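Local atomic coordinates of pyridoxamine 5'-phosphate oxidase-related, FMN-binding protein (Paracoccus denitrificans, PDB entry 6VNA), a protein that probably acts as a noncanonical heme oxygenase that degrades c-type heme, and belongs to the FMN-binding pyridoxamine 5'-phosphate oxidase family. Residues R7-R18 and Q146-K157; L21-L29 and V41-D49. All coordinates share one frame; numbering follows the deposited sequence.

Contact 1 of 2, residues R7-R18 and Q146-K157; sequences RETTDEARALAR and QAFKLTASDMLK
R7-T9 runs beside strand 148-151, with R7 CA 5.1 Å from F148 CA, and helix 11-18 then crosses the weakly bonded helix 152-156 at -63°. T9 OG1 donates to K149 O over a short 2.6 Å. With that hydroxyl anti to the carbonyl carbon (chi1 -58°), T9 CG2 is left to pack on L150 CD2 at 3.6 Å. A13 CB stands over the centre of the F148 ring, 3.6 Å from its centroid, in a CH-pi contact. E8 O meets the same ring at its edge. One helical turn after A13, A17 CB rests on L150 CD1. R14 links two acids in a salt-bridge network. R14 NE gives D154 OD1 a weak bond of 3.0 Å. R14 NH1 bonds D11 OD1 at 2.8 Å. The other D154 oxygen, OD2, accepts from T151 N above the carboxylate plane, so each oxygen of this buried acid has a donor, the R14 one weak. The R18 guanidinium lies between D154 O on one face and K157 O on the opposite face. T10 OG1 N-caps the helix through A13 N. The contact lays the N-terminal helix on strand 148-151, which pairs with strand 137-141, whose L140 touches A13, L16, F148 and L150.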
# COMPACT_ATOMS: atom_id res chain seq x y z
N ARG A 7 -11.68 -19.09 -5.70
CA ARG A 7 -11.86 -18.69 -4.27
C ARG A 7 -11.08 -19.66 -3.38
O ARG A 7 -10.28 -19.18 -2.56
CB ARG A 7 -13.33 -18.67 -3.84
CG ARG A 7 -14.13 -17.48 -4.37
CD ARG A 7 -13.61 -16.11 -3.98
NE ARG A 7 -13.48 -15.94 -2.54
CZ ARG A 7 -12.83 -14.95 -1.94
NH1 ARG A 7 -12.24 -13.99 -2.63
NH2 ARG A 7 -12.78 -14.91 -0.62
N GLU A 8 -11.31 -20.96 -3.55
CA GLU A 8 -10.67 -22.03 -2.75
C GLU A 8 -9.15 -22.00 -2.99
O GLU A 8 -8.71 -22.11 -4.14
CB GLU A 8 -11.27 -23.40 -3.09
CG GLU A 8 -10.81 -24.53 -2.20
CD GLU A 8 -11.65 -25.79 -2.33
OE1 GLU A 8 -12.42 -25.89 -3.31
OE2 GLU A 8 -11.55 -26.67 -1.45
N THR A 9 -8.39 -21.84 -1.91
CA THR A 9 -6.91 -21.73 -1.93
C THR A 9 -6.33 -23.08 -2.37
O THR A 9 -6.71 -24.07 -1.76
CB THR A 9 -6.44 -21.23 -0.57
OG1 THR A 9 -7.10 -19.98 -0.39
CG2 THR A 9 -4.94 -21.07 -0.45
N THR A 10 -5.44 -23.09 -3.37
CA THR A 10 -4.71 -24.27 -3.92
C THR A 10 -3.22 -24.10 -3.65
O THR A 10 -2.81 -22.98 -3.32
CB THR A 10 -4.92 -24.38 -5.44
OG1 THR A 10 -4.38 -23.18 -6.01
CG2 THR A 10 -6.37 -24.53 -5.86
N ASP A 11 -2.42 -25.15 -3.85
CA ASP A 11 -0.94 -25.09 -3.67
C ASP A 11 -0.34 -24.13 -4.72
O ASP A 11 0.75 -23.53 -4.46
CB ASP A 11 -0.33 -26.50 -3.70
CG ASP A 11 -0.38 -27.23 -2.37
OD1 ASP A 11 -0.68 -26.58 -1.36
OD2 ASP A 11 -0.11 -28.45 -2.33
N GLU A 12 -0.99 -23.99 -5.88
CA GLU A 12 -0.55 -23.07 -6.96
C GLU A 12 -0.64 -21.63 -6.43
O GLU A 12 0.37 -20.89 -6.49
CB GLU A 12 -1.36 -23.31 -8.24
CG GLU A 12 -1.26 -24.72 -8.81
CD GLU A 12 -1.85 -24.91 -10.21
OE1 GLU A 12 -2.85 -24.23 -10.57
OE2 GLU A 12 -1.30 -25.74 -10.96
N ALA A 13 -1.80 -21.26 -5.89
CA ALA A 13 -2.05 -19.95 -5.23
C ALA A 13 -1.00 -19.72 -4.13
O ALA A 13 -0.39 -18.61 -4.07
CB ALA A 13 -3.47 -19.88 -4.73
N ARG A 14 -0.71 -20.74 -3.33
CA ARG A 14 0.28 -20.62 -2.23
C ARG A 14 1.63 -20.24 -2.82
O ARG A 14 2.28 -19.32 -2.28
CB ARG A 14 0.34 -21.91 -1.40
CG ARG A 14 -0.93 -22.20 -0.60
CD ARG A 14 -0.89 -23.40 0.35
NE ARG A 14 -2.23 -23.50 0.93
CZ ARG A 14 -3.18 -24.37 0.59
NH1 ARG A 14 -2.95 -25.34 -0.29
NH2 ARG A 14 -4.37 -24.29 1.17
N ALA A 15 2.05 -20.92 -3.89
CA ALA A 15 3.39 -20.76 -4.52
C ALA A 15 3.49 -19.37 -5.19
O ALA A 15 4.56 -18.69 -5.08
CB ALA A 15 3.61 -21.89 -5.49
N LEU A 16 2.42 -18.91 -5.85
CA LEU A 16 2.43 -17.55 -6.44
C LEU A 16 2.70 -16.53 -5.32
O LEU A 16 3.62 -15.68 -5.50
CB LEU A 16 1.11 -17.28 -7.16
CG LEU A 16 1.12 -15.97 -7.92
CD1 LEU A 16 2.40 -15.85 -8.76
CD2 LEU A 16 -0.13 -15.81 -8.78
N ALA A 17 1.97 -16.64 -4.19
CA ALA A 17 2.10 -15.74 -3.01
C ALA A 17 3.53 -15.75 -2.49
O ALA A 17 4.06 -14.67 -2.20
CB ALA A 17 1.16 -16.16 -1.91
N ARG A 18 4.12 -16.94 -2.35
CA ARG A 18 5.51 -17.09 -1.85
C ARG A 18 6.50 -16.52 -2.87
O ARG A 18 7.55 -15.96 -2.43
CB ARG A 18 5.81 -18.57 -1.58
CG ARG A 18 4.94 -19.18 -0.50
CD ARG A 18 5.52 -20.47 0.04
NE ARG A 18 4.62 -21.06 1.03
CZ ARG A 18 3.68 -21.97 0.77
NH1 ARG A 18 3.50 -22.43 -0.45
NH2 ARG A 18 2.93 -22.41 1.76
N GLN A 146 -11.20 -14.62 -9.48
CA GLN A 146 -11.47 -14.33 -8.05
C GLN A 146 -10.17 -14.48 -7.26
O GLN A 146 -9.31 -15.28 -7.65
CB GLN A 146 -12.57 -15.25 -7.52
CG GLN A 146 -13.95 -14.92 -8.08
CD GLN A 146 -15.07 -15.62 -7.34
OE1 GLN A 146 -15.31 -16.82 -7.53
NE2 GLN A 146 -15.77 -14.88 -6.49
N ALA A 147 -10.06 -13.72 -6.17
CA ALA A 147 -8.91 -13.72 -5.24
C ALA A 147 -8.90 -15.00 -4.41
O ALA A 147 -9.93 -15.69 -4.35
CB ALA A 147 -9.00 -12.52 -4.35
N PHE A 148 -7.76 -15.29 -3.79
CA PHE A 148 -7.59 -16.34 -2.75
C PHE A 148 -7.38 -15.67 -1.39
O PHE A 148 -6.54 -14.73 -1.31
CB PHE A 148 -6.40 -17.24 -3.11
CG PHE A 148 -6.45 -17.80 -4.50
CD1 PHE A 148 -5.87 -17.12 -5.56
CD2 PHE A 148 -7.11 -18.99 -4.76
CE1 PHE A 148 -5.94 -17.64 -6.85
CE2 PHE A 148 -7.17 -19.50 -6.05
CZ PHE A 148 -6.59 -18.83 -7.09
N LYS A 149 -8.08 -16.17 -0.36
CA LYS A 149 -7.80 -15.88 1.08
C LYS A 149 -6.66 -16.79 1.55
O LYS A 149 -6.72 -17.99 1.31
CB LYS A 149 -9.04 -16.11 1.94
CG LYS A 149 -10.12 -15.06 1.77
CD LYS A 149 -11.03 -14.90 2.97
CE LYS A 149 -12.09 -13.85 2.75
NZ LYS A 149 -12.86 -13.56 3.98
N LEU A 150 -5.64 -16.22 2.19
CA LEU A 150 -4.43 -16.95 2.63
C LEU A 150 -4.25 -16.81 4.14
O LEU A 150 -4.56 -15.74 4.69
CB LEU A 150 -3.23 -16.37 1.87
CG LEU A 150 -3.25 -16.50 0.35
CD1 LEU A 150 -2.08 -15.76 -0.26
CD2 LEU A 150 -3.20 -17.95 -0.06
N THR A 151 -3.76 -17.87 4.78
CA THR A 151 -3.32 -17.86 6.20
C THR A 151 -1.85 -17.44 6.20
O THR A 151 -1.29 -17.25 5.09
CB THR A 151 -3.49 -19.23 6.87
OG1 THR A 151 -2.41 -20.08 6.45
CG2 THR A 151 -4.82 -19.87 6.55
N ALA A 152 -1.25 -17.34 7.38
CA ALA A 152 0.14 -16.90 7.56
C ALA A 152 1.08 -18.02 7.12
O ALA A 152 2.19 -17.71 6.62
CB ALA A 152 0.38 -16.47 8.98
N SER A 153 0.67 -19.28 7.29
CA SER A 153 1.45 -20.47 6.86
C SER A 153 1.53 -20.49 5.32
O SER A 153 2.65 -20.68 4.80
CB SER A 153 0.85 -21.74 7.42
OG SER A 153 -0.52 -21.85 7.06
N ASP A 154 0.40 -20.25 4.66
CA ASP A 154 0.24 -20.14 3.18
C ASP A 154 1.28 -19.21 2.54
O ASP A 154 1.68 -19.48 1.37
CB ASP A 154 -1.17 -19.67 2.82
CG ASP A 154 -2.26 -20.71 3.06
OD1 ASP A 154 -1.90 -21.87 3.39
OD2 ASP A 154 -3.45 -20.37 2.88
N MET A 155 1.72 -18.16 3.25
CA MET A 155 2.60 -17.09 2.72
C MET A 155 4.08 -17.35 3.05
O MET A 155 4.94 -16.70 2.41
CB MET A 155 2.17 -15.73 3.27
CG MET A 155 0.87 -15.27 2.66
SD MET A 155 0.32 -13.64 3.19
CE MET A 155 -0.76 -14.07 4.56
N LEU A 156 4.39 -18.29 3.95
CA LEU A 156 5.75 -18.36 4.56
C LEU A 156 6.54 -19.58 4.07
O LEU A 156 7.76 -19.42 3.87
CB LEU A 156 5.60 -18.35 6.09
CG LEU A 156 4.97 -17.09 6.69
CD1 LEU A 156 4.60 -17.30 8.15
CD2 LEU A 156 5.89 -15.88 6.55
N LYS A 157 5.93 -20.77 3.92
CA LYS A 157 6.65 -21.99 3.44
C LYS A 157 5.69 -23.18 3.31
O LYS A 157 6.02 -24.21 2.70
CB LYS A 157 7.81 -22.33 4.40
CG LYS A 157 8.64 -23.54 4.00
CD LYS A 157 8.23 -24.83 4.69
CE LYS A 157 8.72 -24.91 6.12
NZ LYS A 157 8.83 -26.32 6.56

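Contact 2 of 2, residues L21-L29 and V41-D49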
# COMPACT_ATOMS: atom_id res chain seq x y z
N LEU A 21 6.58 -12.71 -2.74
CA LEU A 21 7.35 -12.23 -1.56
C LEU A 21 8.86 -12.39 -1.82
O LEU A 21 9.60 -11.45 -1.48
CB LEU A 21 6.88 -12.96 -0.30
CG LEU A 21 5.56 -12.43 0.28
CD1 LEU A 21 4.86 -13.49 1.12
CD2 LEU A 21 5.80 -11.19 1.10
N GLU A 22 9.30 -13.50 -2.43
CA GLU A 22 10.74 -13.75 -2.75
C GLU A 22 11.25 -12.69 -3.73
O GLU A 22 12.41 -12.26 -3.58
CB GLU A 22 10.93 -15.16 -3.30
CG GLU A 22 12.33 -15.44 -3.84
CD GLU A 22 13.46 -15.30 -2.83
OE1 GLU A 22 13.25 -15.65 -1.65
OE2 GLU A 22 14.56 -14.84 -3.24
N ALA A 23 10.41 -12.23 -4.67
CA ALA A 23 10.80 -11.26 -5.73
C ALA A 23 10.69 -9.80 -5.24
O ALA A 23 11.29 -8.94 -5.89
CB ALA A 23 9.95 -11.50 -6.95
N ALA A 24 9.97 -9.54 -4.14
CA ALA A 24 9.63 -8.19 -3.63
C ALA A 24 10.88 -7.39 -3.25
O ALA A 24 11.68 -7.88 -2.46
CB ALA A 24 8.70 -8.32 -2.44
N ARG A 25 11.03 -6.18 -3.79
CA ARG A 25 12.06 -5.19 -3.36
C ARG A 25 11.37 -3.93 -2.77
O ARG A 25 12.00 -3.24 -1.98
CB ARG A 25 12.98 -4.89 -4.55
CG ARG A 25 13.74 -6.10 -5.08
CD ARG A 25 14.65 -6.72 -4.02
NE ARG A 25 15.42 -7.89 -4.44
CZ ARG A 25 15.00 -9.15 -4.40
NH1 ARG A 25 13.78 -9.44 -3.98
NH2 ARG A 25 15.81 -10.12 -4.79
N HIS A 26 10.12 -3.66 -3.13
CA HIS A 26 9.34 -2.49 -2.66
C HIS A 26 7.91 -2.92 -2.39
O HIS A 26 7.55 -4.01 -2.85
CB HIS A 26 9.36 -1.35 -3.69
CG HIS A 26 10.74 -0.96 -4.07
ND1 HIS A 26 11.54 -0.22 -3.23
CD2 HIS A 26 11.47 -1.22 -5.18
CE1 HIS A 26 12.72 -0.04 -3.80
NE2 HIS A 26 12.70 -0.64 -5.01
N ALA A 27 7.14 -2.08 -1.68
CA ALA A 27 5.72 -2.33 -1.42
C ALA A 27 4.98 -1.02 -1.13
O ALA A 27 5.64 0.02 -0.87
CB ALA A 27 5.58 -3.27 -0.26
N SER A 28 3.65 -1.10 -1.14
CA SER A 28 2.77 -0.09 -0.52
C SER A 28 2.52 -0.51 0.93
O SER A 28 2.01 -1.62 1.13
CB SER A 28 1.48 0.06 -1.28
OG SER A 28 1.72 0.44 -2.60
N LEU A 29 2.88 0.33 1.90
CA LEU A 29 2.63 0.02 3.34
C LEU A 29 1.43 0.85 3.81
O LEU A 29 1.38 2.08 3.53
CB LEU A 29 3.89 0.34 4.15
CG LEU A 29 3.71 0.37 5.67
CD1 LEU A 29 3.58 -1.04 6.25
CD2 LEU A 29 4.88 1.10 6.30
N VAL A 41 -1.06 5.45 3.28
CA VAL A 41 -0.46 4.50 2.29
C VAL A 41 0.79 5.16 1.73
O VAL A 41 0.66 6.24 1.09
CB VAL A 41 -1.47 4.12 1.19
CG1 VAL A 41 -0.98 2.91 0.41
CG2 VAL A 41 -2.85 3.86 1.77
N THR A 42 1.95 4.56 2.01
CA THR A 42 3.29 5.05 1.61
C THR A 42 4.08 3.92 0.93
O THR A 42 3.84 2.74 1.21
CB THR A 42 4.09 5.59 2.80
OG1 THR A 42 4.30 4.53 3.73
CG2 THR A 42 3.42 6.74 3.52
N ARG A 43 5.02 4.29 0.07
CA ARG A 43 5.88 3.34 -0.67
C ARG A 43 7.13 3.09 0.17
O ARG A 43 7.74 4.08 0.57
CB ARG A 43 6.27 3.87 -2.05
CG ARG A 43 7.13 2.89 -2.82
CD ARG A 43 7.38 3.38 -4.22
NE ARG A 43 6.29 3.06 -5.11
CZ ARG A 43 6.17 3.54 -6.35
NH1 ARG A 43 7.08 4.36 -6.84
NH2 ARG A 43 5.14 3.18 -7.10
N ILE A 44 7.50 1.83 0.35
CA ILE A 44 8.67 1.42 1.19
C ILE A 44 9.55 0.39 0.48
O ILE A 44 9.05 -0.39 -0.34
CB ILE A 44 8.18 0.84 2.53
CG1 ILE A 44 7.30 -0.40 2.33
CG2 ILE A 44 7.48 1.91 3.35
CD1 ILE A 44 7.37 -1.38 3.48
N ALA A 45 10.82 0.35 0.86
CA ALA A 45 11.73 -0.77 0.56
C ALA A 45 11.27 -1.94 1.43
O ALA A 45 11.02 -1.74 2.63
CB ALA A 45 13.17 -0.39 0.82
N LEU A 46 11.02 -3.08 0.80
CA LEU A 46 10.53 -4.29 1.49
C LEU A 46 11.12 -5.53 0.81
O LEU A 46 10.97 -5.68 -0.41
CB LEU A 46 9.01 -4.37 1.42
CG LEU A 46 8.46 -5.62 2.11
CD1 LEU A 46 8.17 -5.33 3.59
CD2 LEU A 46 7.24 -6.14 1.41
N GLN A 47 11.73 -6.39 1.62
CA GLN A 47 12.19 -7.75 1.25
C GLN A 47 11.62 -8.72 2.28
O GLN A 47 10.77 -8.30 3.07
CB GLN A 47 13.72 -7.73 1.21
CG GLN A 47 14.28 -6.70 0.24
CD GLN A 47 15.79 -6.76 0.19
OE1 GLN A 47 16.41 -7.75 0.56
NE2 GLN A 47 16.40 -5.66 -0.20
N THR A 48 12.05 -9.98 2.24
CA THR A 48 11.81 -11.00 3.30
C THR A 48 13.11 -11.16 4.09
O THR A 48 14.12 -10.81 3.53
CB THR A 48 11.37 -12.31 2.66
OG1 THR A 48 12.43 -12.68 1.78
CG2 THR A 48 10.08 -12.18 1.89
N ASP A 49 13.11 -11.69 5.32
CA ASP A 49 14.37 -12.26 5.89
C ASP A 49 14.30 -13.79 5.79
O ASP A 49 13.37 -14.30 5.10
CB ASP A 49 14.78 -11.68 7.26
CG ASP A 49 13.75 -11.64 8.37
OD1 ASP A 49 12.66 -12.24 8.19
OD2 ASP A 49 14.05 -11.01 9.41
O HOH W 1 11.97 -10.17 -1.07
O HOH W 2 2.15 4.26 5.61
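L29 O is gripped by two donors. T42 N donates to L29 O at 3.0 Å, in the carbonyl plane, and a water donates to L29 O at 3.1 Å. The same water bonds T42 OG1, which sits between the backbone N and the carbonyl carbon (chi1 62°). In return L29 N donates to T42 O at 2.7 Å. A27 and I44 form the next hydrogen-bonded pair, A27 N to I44 O and I44 N to A27 O, each 2.9 Å. H26 with A45 and S28 with R43 are the non-hydrogen-bonded pairs. Past the H26-A45 pair, L46 N still donates to R25 O at 3.0 Å, from well above the carbonyl plane. These are the two strands of an antiparallel beta hairpin. A27, L29, T42 and I44 point to one face. There I44 CG1, at chi1 61°, lies by L29 CB and A27 O. I44 CD1 is 3.9 Å from L29 CB, and I44 CG2 meets L29 CD2. A27 CB also packs on L46 CD2 at 3.7 Å. Putting an alanine at I44 would probably open a gap beside L29, which would lose the packing of CG1, CG2 and CD1. Just before the strand, R25 folds back on the helix end. Its NH1 donates to both E22 O and A24 O, and its NE bonds R115 O. T48 CG2 touches L21 O at 3.5 Å. R43 and S28 face the second subunit, where R43 NH1 bonds A87 O and S28 OG bonds S28 OG of that subunit. Strand 73-79 pairs with strand 26-32 and strand 54-59 with strand 39-48, I44 and L46 pack on A56 of strand 54-59, and helix 108-115 sets W112 against A45 and takes Q47 NE2 at W112 O.

How the contacts relate
The modelled chain starts in contact 1. Residues 7-18 lead into helix 11-23, and their partner 146-157 is the last modelled part, so contact 1 closes a loop of 127 residues. Contact 2 lies wholly within that loop. It closes a short loop of 11 residues, the turn of the hairpin with the adjoining ends of its strands. Helix 11-23 serves both: its first turns lie in contact 1 and its last turn in contact 2. The centres are about 18 Å apart, yet the contacts touch where M155 O packs on L21 CD1. Contact 1 joins the first and last modelled parts at the sheet's end. Contact 2 joins strands 26-32 and 39-48 near the chain's centre.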